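Local atomic coordinates of calcium homeostasis modulator 1 (Oryzias latipes, PDB entry 6LMT), a protein that probably forms a large-pore, voltage- and calcium-sensitive channel in the plasma membrane, here assembled from eight copies of the subunit. Residues Thr147-Glu150 with Lys151-Leu155; Ile221-Glu224 with Arg225-Asp229. One frame throughout, in Å; residues are numbered along the deposited sequence.

Contact 1 of 2, residues Thr147-Glu150 with Lys151-Leu155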
ATOM      1  N   THR A 147     -55.650 -13.302 -10.535  1.00116.15           N
ATOM      2  CA  THR A 147     -55.779 -14.648 -11.053  1.00116.15           C
ATOM      3  C   THR A 147     -54.664 -15.503 -10.442  1.00116.15           C
ATOM      4  O   THR A 147     -53.754 -14.990  -9.792  1.00116.15           O
ATOM      5  CB  THR A 147     -55.720 -14.592 -12.584  1.00116.15           C
ATOM      6  OG1 THR A 147     -56.485 -13.466 -13.023  1.00116.15           O
ATOM      7  CG2 THR A 147     -56.363 -15.814 -13.237  1.00116.15           C
ATOM      8  N   GLU A 148     -54.759 -16.825 -10.602  1.00114.02           N
ATOM      9  CA  GLU A 148     -53.639 -17.690 -10.248  1.00114.02           C
ATOM     10  C   GLU A 148     -52.408 -17.380 -11.093  1.00114.02           C
ATOM     11  O   GLU A 148     -51.282 -17.412 -10.586  1.00114.02           O
ATOM     12  CB  GLU A 148     -54.047 -19.156 -10.400  1.00114.02           C
ATOM     13  CG  GLU A 148     -52.952 -20.163 -10.073  1.00114.02           C
ATOM     14  CD  GLU A 148     -52.555 -20.160  -8.608  1.00114.02           C
ATOM     15  OE1 GLU A 148     -53.418 -19.863  -7.752  1.00114.02           O
ATOM     16  OE2 GLU A 148     -51.373 -20.441  -8.314  1.00114.02           O
ATOM     17  N   THR A 149     -52.612 -17.044 -12.366  1.00112.13           N
ATOM     18  CA  THR A 149     -51.519 -16.635 -13.242  1.00112.13           C
ATOM     19  C   THR A 149     -50.907 -15.316 -12.788  1.00112.13           C
ATOM     20  O   THR A 149     -49.680 -15.155 -12.793  1.00112.13           O
ATOM     21  CB  THR A 149     -52.044 -16.515 -14.673  1.00112.13           C
ATOM     22  OG1 THR A 149     -52.582 -17.775 -15.083  1.00112.13           O
ATOM     23  CG2 THR A 149     -50.950 -16.110 -15.641  1.00112.13           C
ATOM     24  N   GLU A 150     -51.743 -14.371 -12.373  1.00111.91           N
ATOM     25  CA  GLU A 150     -51.245 -13.044 -12.052  1.00111.91           C
ATOM     26  C   GLU A 150     -50.524 -13.016 -10.713  1.00111.91           C
ATOM     27  O   GLU A 150     -49.574 -12.247 -10.544  1.00111.91           O
ATOM     28  CB  GLU A 150     -52.393 -12.039 -12.086  1.00111.91           C
ATOM     29  CG  GLU A 150     -51.957 -10.595 -11.987  1.00111.91           C
ATOM     30  CD  GLU A 150     -53.090  -9.623 -12.212  1.00111.91           C
ATOM     31  OE1 GLU A 150     -54.228 -10.080 -12.452  1.00111.91           O
ATOM     32  OE2 GLU A 150     -52.845  -8.400 -12.154  1.00111.91           O
ATOM     33  N   LYS A 151     -50.926 -13.852  -9.762  1.00106.39           N
ATOM     34  CA  LYS A 151     -50.184 -13.898  -8.511  1.00106.39           C
ATOM     35  C   LYS A 151     -48.882 -14.671  -8.640  1.00106.39           C
ATOM     36  O   LYS A 151     -47.969 -14.437  -7.851  1.00106.39           O
ATOM     37  CB  LYS A 151     -51.042 -14.483  -7.390  1.00106.39           C
ATOM     38  CG  LYS A 151     -51.411 -15.922  -7.564  1.00106.39           C
ATOM     39  CD  LYS A 151     -52.219 -16.394  -6.389  1.00106.39           C
ATOM     40  CE  LYS A 151     -51.354 -16.525  -5.152  1.00106.39           C
ATOM     41  NZ  LYS A 151     -50.376 -17.636  -5.284  1.00106.39           N
ATOM     42  N   LEU A 152     -48.767 -15.570  -9.618  1.00 99.32           N
ATOM     43  CA  LEU A 152     -47.467 -16.155  -9.909  1.00 99.32           C
ATOM     44  C   LEU A 152     -46.515 -15.125 -10.491  1.00 99.32           C
ATOM     45  O   LEU A 152     -45.314 -15.174 -10.223  1.00 99.32           O
ATOM     46  CB  LEU A 152     -47.609 -17.335 -10.858  1.00 99.32           C
ATOM     47  CG  LEU A 152     -48.157 -18.604 -10.241  1.00 99.32           C
ATOM     48  CD1 LEU A 152     -48.354 -19.638 -11.311  1.00 99.32           C
ATOM     49  CD2 LEU A 152     -47.198 -19.104  -9.198  1.00 99.32           C
ATOM     50  N   LYS A 153     -47.025 -14.194 -11.295  1.00 97.87           N
ATOM     51  CA  LYS A 153     -46.184 -13.103 -11.769  1.00 97.87           C
ATOM     52  C   LYS A 153     -45.851 -12.133 -10.654  1.00 97.87           C
ATOM     53  O   LYS A 153     -44.789 -11.506 -10.679  1.00 97.87           O
ATOM     54  CB  LYS A 153     -46.867 -12.352 -12.902  1.00 97.87           C
ATOM     55  CG  LYS A 153     -47.022 -13.137 -14.168  1.00 97.87           C
ATOM     56  CD  LYS A 153     -47.681 -12.294 -15.228  1.00 97.87           C
ATOM     57  CE  LYS A 153     -47.934 -13.099 -16.473  1.00 97.87           C
ATOM     58  NZ  LYS A 153     -48.630 -12.289 -17.500  1.00 97.87           N
ATOM     59  N   PHE A 154     -46.751 -11.988  -9.684  1.00 95.64           N
ATOM     60  CA  PHE A 154     -46.523 -11.093  -8.560  1.00 95.64           C
ATOM     61  C   PHE A 154     -45.442 -11.636  -7.632  1.00 95.64           C
ATOM     62  O   PHE A 154     -44.552 -10.898  -7.203  1.00 95.64           O
ATOM     63  CB  PHE A 154     -47.843 -10.892  -7.816  1.00 95.64           C
ATOM     64  CG  PHE A 154     -47.750  -9.988  -6.635  1.00 95.64           C
ATOM     65  CD1 PHE A 154     -47.680  -8.626  -6.800  1.00 95.64           C
ATOM     66  CD2 PHE A 154     -47.737 -10.506  -5.358  1.00 95.64           C
ATOM     67  CE1 PHE A 154     -47.589  -7.800  -5.720  1.00 95.64           C
ATOM     68  CE2 PHE A 154     -47.642  -9.687  -4.282  1.00 95.64           C
ATOM     69  CZ  PHE A 154     -47.571  -8.329  -4.464  1.00 95.64           C
ATOM     70  N   LEU A 155     -45.510 -12.925  -7.310  1.00 89.93           N
ATOM     71  CA  LEU A 155     -44.537 -13.553  -6.434  1.00 89.93           C
ATOM     72  C   LEU A 155     -43.192 -13.747  -7.097  1.00 89.93           C
ATOM     73  O   LEU A 155     -42.185 -13.843  -6.400  1.00 89.93           O
ATOM     74  CB  LEU A 155     -45.052 -14.904  -5.961  1.00 89.93           C
ATOM     75  CG  LEU A 155     -46.271 -14.904  -5.059  1.00 89.93           C
ATOM     76  CD1 LEU A 155     -46.695 -16.311  -4.790  1.00 89.93           C
ATOM     77  CD2 LEU A 155     -45.958 -14.189  -3.785  1.00 89.93           C
TER

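Contact 2 of 2, residues Ile221-Glu224 with Arg225-Asp229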
ATOM      1  N   ILE A 221       6.732 -38.586 -12.239  1.00139.81           N
ATOM      2  CA  ILE A 221       6.295 -37.748 -13.348  1.00139.81           C
ATOM      3  C   ILE A 221       6.975 -36.389 -13.314  1.00139.81           C
ATOM      4  O   ILE A 221       7.474 -35.912 -14.340  1.00139.81           O
ATOM      5  CB  ILE A 221       4.772 -37.611 -13.322  1.00139.81           C
ATOM      6  CG1 ILE A 221       4.139 -38.934 -13.676  1.00139.81           C
ATOM      7  CG2 ILE A 221       4.313 -36.575 -14.278  1.00139.81           C
ATOM      8  CD1 ILE A 221       2.745 -38.911 -13.396  1.00139.81           C
ATOM      9  N   ASP A 222       7.010 -35.749 -12.142  1.00141.62           N
ATOM     10  CA  ASP A 222       7.671 -34.451 -12.025  1.00141.62           C
ATOM     11  C   ASP A 222       9.169 -34.542 -12.283  1.00141.62           C
ATOM     12  O   ASP A 222       9.760 -33.602 -12.822  1.00141.62           O
ATOM     13  CB  ASP A 222       7.411 -33.856 -10.647  1.00141.62           C
ATOM     14  CG  ASP A 222       5.988 -33.385 -10.477  1.00141.62           C
ATOM     15  OD1 ASP A 222       5.360 -33.014 -11.489  1.00141.62           O
ATOM     16  OD2 ASP A 222       5.499 -33.372  -9.328  1.00141.62           O
ATOM     17  N   ILE A 223       9.790 -35.667 -11.940  1.00143.43           N
ATOM     18  CA  ILE A 223      11.203 -35.852 -12.239  1.00143.43           C
ATOM     19  C   ILE A 223      11.413 -36.082 -13.733  1.00143.43           C
ATOM     20  O   ILE A 223      12.333 -35.515 -14.331  1.00143.43           O
ATOM     21  CB  ILE A 223      11.777 -36.998 -11.380  1.00143.43           C
ATOM     22  CG1 ILE A 223      11.805 -36.603  -9.903  1.00143.43           C
ATOM     23  CG2 ILE A 223      13.158 -37.382 -11.820  1.00143.43           C
ATOM     24  CD1 ILE A 223      12.637 -35.402  -9.603  1.00143.43           C
ATOM     25  N   GLU A 224      10.550 -36.882 -14.366  1.00142.82           N
ATOM     26  CA  GLU A 224      10.726 -37.198 -15.781  1.00142.82           C
ATOM     27  C   GLU A 224      10.479 -35.987 -16.676  1.00142.82           C
ATOM     28  O   GLU A 224      11.158 -35.828 -17.696  1.00142.82           O
ATOM     29  CB  GLU A 224       9.798 -38.341 -16.176  1.00142.82           C
ATOM     30  CG  GLU A 224       9.979 -38.853 -17.587  1.00142.82           C
ATOM     31  CD  GLU A 224       8.999 -39.954 -17.930  1.00142.82           C
ATOM     32  OE1 GLU A 224       8.164 -40.292 -17.068  1.00142.82           O
ATOM     33  OE2 GLU A 224       9.057 -40.484 -19.058  1.00142.82           O
ATOM     34  N   ARG A 225       9.540 -35.116 -16.302  1.00137.99           N
ATOM     35  CA  ARG A 225       9.300 -33.904 -17.078  1.00137.99           C
ATOM     36  C   ARG A 225      10.461 -32.936 -16.973  1.00137.99           C
ATOM     37  O   ARG A 225      10.906 -32.381 -17.984  1.00137.99           O
ATOM     38  CB  ARG A 225       8.023 -33.222 -16.613  1.00137.99           C
ATOM     39  CG  ARG A 225       6.790 -33.928 -17.034  1.00137.99           C
ATOM     40  CD  ARG A 225       5.615 -33.312 -16.354  1.00137.99           C
ATOM     41  NE  ARG A 225       4.386 -33.985 -16.729  1.00137.99           N
ATOM     42  CZ  ARG A 225       3.243 -33.811 -16.091  1.00137.99           C
ATOM     43  NH1 ARG A 225       3.209 -33.027 -15.027  1.00137.99           N
ATOM     44  NH2 ARG A 225       2.155 -34.456 -16.484  1.00137.99           N
ATOM     45  N   LYS A 226      10.955 -32.710 -15.752  1.00142.02           N
ATOM     46  CA  LYS A 226      12.068 -31.787 -15.579  1.00142.02           C
ATOM     47  C   LYS A 226      13.342 -32.311 -16.220  1.00142.02           C
ATOM     48  O   LYS A 226      14.025 -31.559 -16.912  1.00142.02           O
ATOM     49  CB  LYS A 226      12.301 -31.501 -14.100  1.00142.02           C
ATOM     50  CG  LYS A 226      11.226 -30.651 -13.454  1.00142.02           C
ATOM     51  CD  LYS A 226      11.588 -30.359 -12.013  1.00142.02           C
ATOM     52  CE  LYS A 226      10.536 -29.522 -11.323  1.00142.02           C
ATOM     53  NZ  LYS A 226      10.901 -29.249  -9.909  1.00142.02           N
ATOM     54  N   MET A 227      13.652 -33.597 -16.049  1.00146.32           N
ATOM     55  CA  MET A 227      14.890 -34.130 -16.604  1.00146.32           C
ATOM     56  C   MET A 227      14.851 -34.196 -18.120  1.00146.32           C
ATOM     57  O   MET A 227      15.898 -34.081 -18.764  1.00146.32           O
ATOM     58  CB  MET A 227      15.197 -35.514 -16.033  1.00146.32           C
ATOM     59  CG  MET A 227      15.573 -35.503 -14.573  1.00146.32           C
ATOM     60  SD  MET A 227      16.065 -37.134 -14.013  1.00146.32           S
ATOM     61  CE  MET A 227      17.686 -37.249 -14.750  1.00146.32           C
ATOM     62  N   PHE A 228      13.664 -34.346 -18.708  1.00146.53           N
ATOM     63  CA  PHE A 228      13.558 -34.237 -20.156  1.00146.53           C
ATOM     64  C   PHE A 228      13.772 -32.803 -20.631  1.00146.53           C
ATOM     65  O   PHE A 228      14.324 -32.598 -21.717  1.00146.53           O
ATOM     66  CB  PHE A 228      12.203 -34.759 -20.624  1.00146.53           C
ATOM     67  CG  PHE A 228      12.049 -34.789 -22.107  1.00146.53           C
ATOM     68  CD1 PHE A 228      12.697 -35.750 -22.859  1.00146.53           C
ATOM     69  CD2 PHE A 228      11.260 -33.857 -22.756  1.00146.53           C
ATOM     70  CE1 PHE A 228      12.566 -35.782 -24.229  1.00146.53           C
ATOM     71  CE2 PHE A 228      11.128 -33.889 -24.129  1.00146.53           C
ATOM     72  CZ  PHE A 228      11.782 -34.855 -24.863  1.00146.53           C
ATOM     73  N   ASP A 229      13.376 -31.806 -19.830  1.00146.29           N
ATOM     74  CA  ASP A 229      13.578 -30.414 -20.229  1.00146.29           C
ATOM     75  C   ASP A 229      15.052 -30.042 -20.244  1.00146.29           C
ATOM     76  O   ASP A 229      15.539 -29.468 -21.223  1.00146.29           O
ATOM     77  CB  ASP A 229      12.813 -29.461 -19.313  1.00146.29           C
ATOM     78  CG  ASP A 229      11.338 -29.431 -19.604  1.00146.29           C
ATOM     79  OD1 ASP A 229      10.956 -29.665 -20.765  1.00146.29           O
ATOM     80  OD2 ASP A 229      10.557 -29.158 -18.673  1.00146.29           O
TER

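Contact 1 of 2, residues Thr147-Glu150 with Lys151-Leu155
K151 and T147 meet at the first turn of the short helix 148-155, a plain example of how an alpha-helix starts. T147 holds the N-cap position but its side chain makes no capping bond; its carbonyl O begins the ladder by accepting the N-H of K151 at 3.0 Å. The next three i to i+4 bonds follow: L152 N to E148 O at 3.3 Å, K153 N to T149 O at 3.2 Å, and F154 N to E150 O at 3.0 Å, the last rather bent (137° at the hydrogen).

The close part lies round the first carbonyls, where CG of L152 comes within 3.4 Å of E148 O. Beyond the contact, the F154 ring meets that of F164 with the planes at about 50°, and the F154 side chain touches V143 and M146. The side chains of E148, T149, E150 and K153 are exposed, and the fit is looser. There E148 and K151 pass at an angle without forming a salt bridge, E148 OE2 standing 4.2 Å from K151 NZ. Bends at chi3 and chi4 curl the lysine chain, while its CG stands between K151's own N and carbonyl carbon (chi1 66°), which sets that atom 3.4 Å from both T147 O and E148 O.

Contact 2 of 2, residues Ile221-Glu224 with Arg225-Asp229
R225 lies alongside I221, one turn earlier in the long helix 210-258, and points the same way; the contact illustrates how i to i+4 neighbours on a helix share both backbone bonds and side-chain surface. The backbone gives four successive bonds. R225 N to I221 O (3.0 Å) and M227 N to I223 O (2.9 Å) are the straighter at the carbonyl, whereas the N-H groups of K226 and F228 approach the carbonyl oxygens of D222 and E224 from above the carbonyl plane.

Two pairs of side chains run side by side, one a methyl over a guanidinium face, the other apolar. CG2 of I221 sits 3.4 Å above the centre of the R225 guanidinium plane, covering one face; it is the branch anti to the backbone N, and the arginine chain, extended from CG to NE, carries the flat group out to it. In the other pair, CG2 of I223 touches SD of M227 at 3.6 Å.

The nearest opposite charge does not make a salt bridge: D222 OD1 lies 4.1 Å from R225 NH1, with the two planes 55° apart. R225 NH2 is hydrogen-bonded to the carbonyl O of N72, linking this helix to the segment between helices 48-70 and 74-82. I223, M227 and F228 pack on K237, K241 and I244 of a neighbouring subunit, and F228 also meets L212 of a third, so this turn lies among helices of three chains.

How the contacts relate
From the N terminus, the chain passes through seven helices, from 9-13 to 122-128, before reaching contact 1, which takes in the whole of helix 148-155. Helix 167-202 then leads on to helix 210-258, where contact 2 lies. Each contact joins directly consecutive residues, so neither closes a loop; they stand in series and neither nest nor cross. Their centres are 64 Å apart, on opposite sides of the chain's centre, and their nearest atoms about 50 Å. Contact 1 belongs to a small helix packed against loops of its own chain, whereas contact 2 joins its long helix both to N72 and to neighbouring subunits.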